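Local coordinates for pilus assembly protein CpaE (Caulobacter crescentus, PDB 4N0P) that takes part in pilus assembly and, as a whole protein, probably binds and hydrolyses ATP, the present piece being its receiver-like domain, at residues H88-D91 / S92-Q95; Q95-D98 / P99-V103. All coordinates share one frame; numbering follows the deposited sequence. Where two conformers were deposited one is given.

Interaction 1 (H88-D91 / S92-Q95); sequences HLLD and SLAQ
Ser92 gives its backbone N-H to the carbonyl of His88, one turn back along helix 83-94, in a rather long bond of 3.3 Å from Ser92 N to His88 O. Its side chain turns back the same way: with OG beside its own backbone N (chi1 -62°), the hydroxyl lies 3.6 Å from His88 O. A small residue suits this place, since its side chain also meets Val63 of helix 58-65. Leu93 follows with a tighter bond, 2.9 Å from Leu93 N to Leu89 O. In its side chain CG lies anti to the backbone N (chi1 -178°), and the group beyond it is buried. There its CD2 meets CD2 of Leu90 at 4.2 Å, methyl against methyl, the two side chains crossing at a slant. Leu89 and Leu93, a turn apart, both reach Leu59 of helix 58-65, so branched apolar residues fit this face. Ala94 closes the next turn, with 2.9 Å between Ala94 N and Leu90 O; it is exposed, and its small CB lies against the same Leu90 O. Gln95 makes a weak bond, Gln95 N to Asp91 O at 3.4 Å, while its CG rests 3.5 Å from Asp91 O. The carboxylate of Asp91, on the exposed side, is committed to a salt bridge with Arg121. Successive i to i+4 bonds, the one from Gln95 N being weak, with leucines inward and polar groups outward, mark the C-terminal turns of an amphipathic helix, here the connection of a beta-alpha-beta unit in a receiver-like domain.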
ATOM      1  N   HIS A  88      -6.920  12.384   7.620  1.00 37.01           N
ATOM      2  CA  HIS A  88      -6.252  12.897   8.817  1.00 38.73           C
ATOM      3  C   HIS A  88      -5.040  12.010   9.210  1.00 39.27           C
ATOM      4  O   HIS A  88      -3.953  12.504   9.522  1.00 40.14           O
ATOM      5  CB  HIS A  88      -7.260  12.984   9.977  1.00 42.23           C
ATOM      6  CG  HIS A  88      -6.627  13.336  11.289  1.00 48.22           C
ATOM      7  ND1 HIS A  88      -6.168  14.620  11.550  1.00 51.22           N
ATOM      8  CD2 HIS A  88      -6.391  12.557  12.373  1.00 52.14           C
ATOM      9  CE1 HIS A  88      -5.653  14.576  12.772  1.00 51.78           C
ATOM     10  NE2 HIS A  88      -5.768  13.358  13.311  1.00 52.36           N
ATOM     11  N   LEU A  89      -5.229  10.693   9.160  1.00 33.03           N
ATOM     12  CA  LEU A  89      -4.160   9.761   9.506  1.00 31.03           C
ATOM     13  C   LEU A  89      -3.043   9.789   8.469  1.00 31.95           C
ATOM     14  O   LEU A  89      -1.885   9.612   8.838  1.00 30.29           O
ATOM     15  CB  LEU A  89      -4.713   8.349   9.674  1.00 30.84           C
ATOM     16  CG  LEU A  89      -5.564   8.089  10.929  1.00 35.35           C
ATOM     17  CD1 LEU A  89      -6.386   6.843  10.762  1.00 36.64           C
ATOM     18  CD2 LEU A  89      -4.713   7.959  12.146  1.00 37.51           C
ATOM     19  N   LEU A  90      -3.369  10.061   7.188  1.00 29.11           N
ATOM     20  CA  LEU A  90      -2.333  10.166   6.142  1.00 29.28           C
ATOM     21  C   LEU A  90      -1.438  11.387   6.382  1.00 34.72           C
ATOM     22  O   LEU A  90      -0.229  11.314   6.137  1.00 34.53           O
ATOM     23  CB  LEU A  90      -2.926  10.188   4.728  1.00 29.01           C
ATOM     24  CG  LEU A  90      -3.419   8.840   4.202  1.00 31.63           C
ATOM     25  CD1 LEU A  90      -4.176   9.019   2.940  1.00 30.19           C
ATOM     26  CD2 LEU A  90      -2.276   7.866   3.952  1.00 33.67           C
ATOM     27  N   ASP A  91      -2.016  12.481   6.922  1.00 33.29           N
ATOM     28  CA  ASP A  91      -1.252  13.680   7.313  1.00 33.32           C
ATOM     29  C   ASP A  91      -0.230  13.295   8.411  1.00 36.47           C
ATOM     30  O   ASP A  91       0.947  13.645   8.322  1.00 36.01           O
ATOM     31  CB  ASP A  91      -2.210  14.794   7.815  1.00 36.31           C
ATOM     32  CG  ASP A  91      -3.068  15.517   6.776  1.00 57.10           C
ATOM     33  OD1 ASP A  91      -2.679  15.538   5.582  1.00 59.64           O
ATOM     34  OD2 ASP A  91      -4.115  16.085   7.162  1.00 67.91           O
ATOM     35  N   SER A  92      -0.669  12.499   9.412  1.00 33.35           N
ATOM     36  CA  SER A  92       0.197  12.007  10.494  1.00 32.63           C
ATOM     37  C   SER A  92       1.280  11.059   9.945  1.00 34.39           C
ATOM     38  O   SER A  92       2.434  11.118  10.378  1.00 33.84           O
ATOM     39  CB  SER A  92      -0.632  11.294  11.555  1.00 35.28           C
ATOM     40  OG  SER A  92      -1.564  12.177  12.159  1.00 44.65           O
ATOM     41  N   LEU A  93       0.915  10.201   8.980  1.00 29.47           N
ATOM     42  CA  LEU A  93       1.872   9.273   8.366  1.00 29.03           C
ATOM     43  C   LEU A  93       2.936  10.045   7.594  1.00 32.49           C
ATOM     44  O   LEU A  93       4.119   9.727   7.718  1.00 31.60           O
ATOM     45  CB  LEU A  93       1.158   8.270   7.429  1.00 28.61           C
ATOM     46  CG  LEU A  93       2.032   7.209   6.760  1.00 33.04           C
ATOM     47  CD1 LEU A  93       2.639   6.269   7.783  1.00 34.65           C
ATOM     48  CD2 LEU A  93       1.247   6.414   5.711  1.00 30.31           C
ATOM     49  N   ALA A  94       2.527  11.072   6.840  1.00 31.22           N
ATOM     50  CA  ALA A  94       3.458  11.885   6.026  1.00 32.24           C
ATOM     51  C   ALA A  94       4.553  12.503   6.880  1.00 36.15           C
ATOM     52  O   ALA A  94       5.678  12.625   6.411  1.00 36.76           O
ATOM     53  CB  ALA A  94       2.703  12.975   5.274  1.00 33.39           C
ATOM     54  N   GLN A  95       4.252  12.817   8.152  1.00 32.87           N
ATOM     55  CA  GLN A  95       5.230  13.415   9.071  1.00 33.64           C
ATOM     56  C   GLN A  95       6.360  12.450   9.448  1.00 37.42           C
ATOM     57  O   GLN A  95       7.424  12.909   9.849  1.00 37.59           O
ATOM     58  CB  GLN A  95       4.537  13.899  10.355  1.00 35.84           C
ATOM     59  CG  GLN A  95       3.561  15.055  10.142  1.00 53.86           C
ATOM     60  CD  GLN A  95       3.040  15.557  11.458  1.00 80.03           C
ATOM     61  OE1 GLN A  95       2.395  14.828  12.217  1.00 78.19           O
ATOM     62  NE2 GLN A  95       3.377  16.797  11.795  1.00 74.38           N
TER

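Interaction 2 (Q95-D98 / P99-V103); sequences QVCD and PGTKV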
ATOM      1  N   GLN A  95       4.252  12.817   8.152  1.00 32.87           N
ATOM      2  CA  GLN A  95       5.230  13.415   9.071  1.00 33.64           C
ATOM      3  C   GLN A  95       6.360  12.450   9.448  1.00 37.42           C
ATOM      4  O   GLN A  95       7.424  12.909   9.849  1.00 37.59           O
ATOM      5  CB  GLN A  95       4.537  13.899  10.355  1.00 35.84           C
ATOM      6  CG  GLN A  95       3.561  15.055  10.142  1.00 53.86           C
ATOM      7  CD  GLN A  95       3.040  15.557  11.458  1.00 80.03           C
ATOM      8  OE1 GLN A  95       2.395  14.828  12.217  1.00 78.19           O
ATOM      9  NE2 GLN A  95       3.377  16.797  11.795  1.00 74.38           N
ATOM     10  N   VAL A  96       6.141  11.129   9.333  1.00 31.26           N
ATOM     11  CA  VAL A  96       7.144  10.129   9.722  1.00 31.42           C
ATOM     12  C   VAL A  96       7.620   9.307   8.496  1.00 37.83           C
ATOM     13  O   VAL A  96       8.214   8.238   8.665  1.00 39.45           O
ATOM     14  CB  VAL A  96       6.634   9.201  10.877  1.00 35.09           C
ATOM     15  CG1 VAL A  96       6.587   9.960  12.205  1.00 35.23           C
ATOM     16  CG2 VAL A  96       5.265   8.584  10.552  1.00 34.43           C
ATOM     17  N   CYS A  97       7.368   9.825   7.288  1.00 34.50           N
ATOM     18  CA  CYS A  97       7.778   9.138   6.068  0.70 34.80           C
ATOM     19  C   CYS A  97       9.099   9.633   5.597  1.00 37.36           C
ATOM     20  O   CYS A  97       9.352  10.840   5.489  1.00 37.99           O
ATOM     21  CB  CYS A  97       6.729   9.264   4.979  0.70 35.45           C
ATOM     22  SG  CYS A  97       5.484   7.960   5.035  0.70 38.94           S
ATOM     23  N   ASP A  98       9.956   8.693   5.317  1.00 30.26           N
ATOM     24  CA  ASP A  98      11.283   8.998   4.876  1.00 28.89           C
ATOM     25  C   ASP A  98      11.200   9.346   3.364  1.00 25.60           C
ATOM     26  O   ASP A  98      10.288   8.838   2.696  1.00 22.82           O
ATOM     27  CB  ASP A  98      12.160   7.803   5.250  1.00 32.45           C
ATOM     28  CG  ASP A  98      12.093   7.509   6.777  1.00 49.40           C
ATOM     29  OD1 ASP A  98      11.395   8.266   7.511  1.00 50.65           O
ATOM     30  OD2 ASP A  98      12.763   6.565   7.234  1.00 54.81           O
ATOM     31  N   PRO A  99      12.272  10.018   2.868  0.50 22.30           N
ATOM     32  CA  PRO A  99      12.428  10.192   1.426  0.50 22.35           C
ATOM     33  C   PRO A  99      12.608   8.826   0.801  0.50 26.62           C
ATOM     34  O   PRO A  99      13.197   7.914   1.417  0.50 24.40           O
ATOM     35  CB  PRO A  99      13.708  11.034   1.297  0.50 23.95           C
ATOM     36  CG  PRO A  99      13.959  11.581   2.647  0.50 27.57           C
ATOM     37  CD  PRO A  99      13.444  10.559   3.589  0.50 22.70           C
ATOM     38  N   GLY A 100      12.037   8.678  -0.382  0.50 24.48           N
ATOM     39  CA  GLY A 100      12.093   7.436  -1.123  0.50 24.08           C
ATOM     40  C   GLY A 100      10.940   6.514  -0.801  0.50 26.75           C
ATOM     41  O   GLY A 100      10.728   5.550  -1.543  0.50 27.40           O
ATOM     42  N   THR A 101      10.196   6.762   0.320  1.00 21.06           N
ATOM     43  CA  THR A 101       9.066   5.878   0.610  1.00 18.96           C
ATOM     44  C   THR A 101       7.833   6.225  -0.243  1.00 21.31           C
ATOM     45  O   THR A 101       7.399   7.378  -0.308  1.00 22.32           O
ATOM     46  CB  THR A 101       8.717   5.957   2.126  1.00 20.36           C
ATOM     47  OG1 THR A 101       9.825   5.437   2.862  1.00 20.57           O
ATOM     48  CG2 THR A 101       7.449   5.163   2.491  1.00 20.84           C
ATOM     49  N   LYS A 102       7.248   5.202  -0.839  1.00 17.79           N
ATOM     50  CA  LYS A 102       5.988   5.339  -1.593  1.00 17.85           C
ATOM     51  C   LYS A 102       4.848   4.840  -0.720  1.00 22.47           C
ATOM     52  O   LYS A 102       5.041   3.907   0.068  1.00 21.13           O
ATOM     53  CB  LYS A 102       6.048   4.530  -2.901  1.00 21.36           C
ATOM     54  CG  LYS A 102       7.100   5.096  -3.872  1.00 24.01           C
ATOM     55  CD  LYS A 102       7.139   4.330  -5.168  1.00 33.20           C
ATOM     56  CE  LYS A 102       8.356   4.696  -6.006  1.00 36.11           C
ATOM     57  NZ  LYS A 102       8.291   6.103  -6.503  1.00 44.07           N
ATOM     58  N   VAL A 103       3.669   5.437  -0.869  1.00 20.18           N
ATOM     59  CA  VAL A 103       2.509   5.017  -0.085  1.00 19.41           C
ATOM     60  C   VAL A 103       1.388   4.587  -1.028  1.00 22.69           C
ATOM     61  O   VAL A 103       1.041   5.303  -1.974  1.00 22.84           O
ATOM     62  CB  VAL A 103       2.047   6.121   0.922  1.00 23.49           C
ATOM     63  CG1 VAL A 103       0.713   5.751   1.589  1.00 23.20           C
ATOM     64  CG2 VAL A 103       3.127   6.383   1.987  1.00 23.35           C
TER
HETATM   65  O   HOH W   1       7.647   9.825   1.383  1.00 44.99           O
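Cys97 and Asp98 face Thr101 and Val103 round a type II beta turn, Asp98 to Thr101, that leads from the loop after helix 83-94 into strand 102-107 of the parallel sheet. In one of its two conformers Cys97 directs its sulfur towards the start of the strand, where SG lies 4.2 Å from Val103 CG2, an apolar touch that holds for that conformer alone; the CG2 methyl of Thr101 is close by. A small, weakly polar thiol suits such a partly covered spot. Asp98 supplies the carbonyl that closes the turn: Thr101 N donates to Asp98 O at 3.2 Å, a fairly straight N-H (158°) that nevertheless approaches from above the carbonyl plane. Pro99 suits the second position of the turn because its ring already restricts phi to the negative value needed there. At the third, Gly100, phi is positive (90°), a value at which a side chain would collide with the carbonyl oxygen of Pro99, hence glycine. Beyond the turn, Thr101 holds OG1 beside its own backbone N and CG2 anti to it (chi1 -65°), and the hydroxyl is hydrogen-bonded to Thr71 OG1 and Pro72 O. The same Thr71 hydroxyl bonds to Asp98 N, joining both arms of the turn to the segment before strand 74-77. One water donates to the carbonyls of Asp98 and Thr101, 3.1 Å from Asp98 O and 3.0 Å from Thr101 O.

The chain comes from strand 74-77 into helix 83-94, and interaction 1 ties the last turns of that helix together without closing any loop larger than a helical turn. Gln95 belongs to both contacts, near the passage from helix to loop. Interaction 2 then closes the tight turn that reverses the path and delivers it to strand 102-107. The contacts are consecutive, neither nested nor crossed; the centres of interaction 1 and interaction 2 lie about 10 Å apart. They also meet in space: Leu93 CD2 packs on Val103 CG2 at 4.2 Å, linking helix to strand across the return connection of this beta-alpha-beta unit.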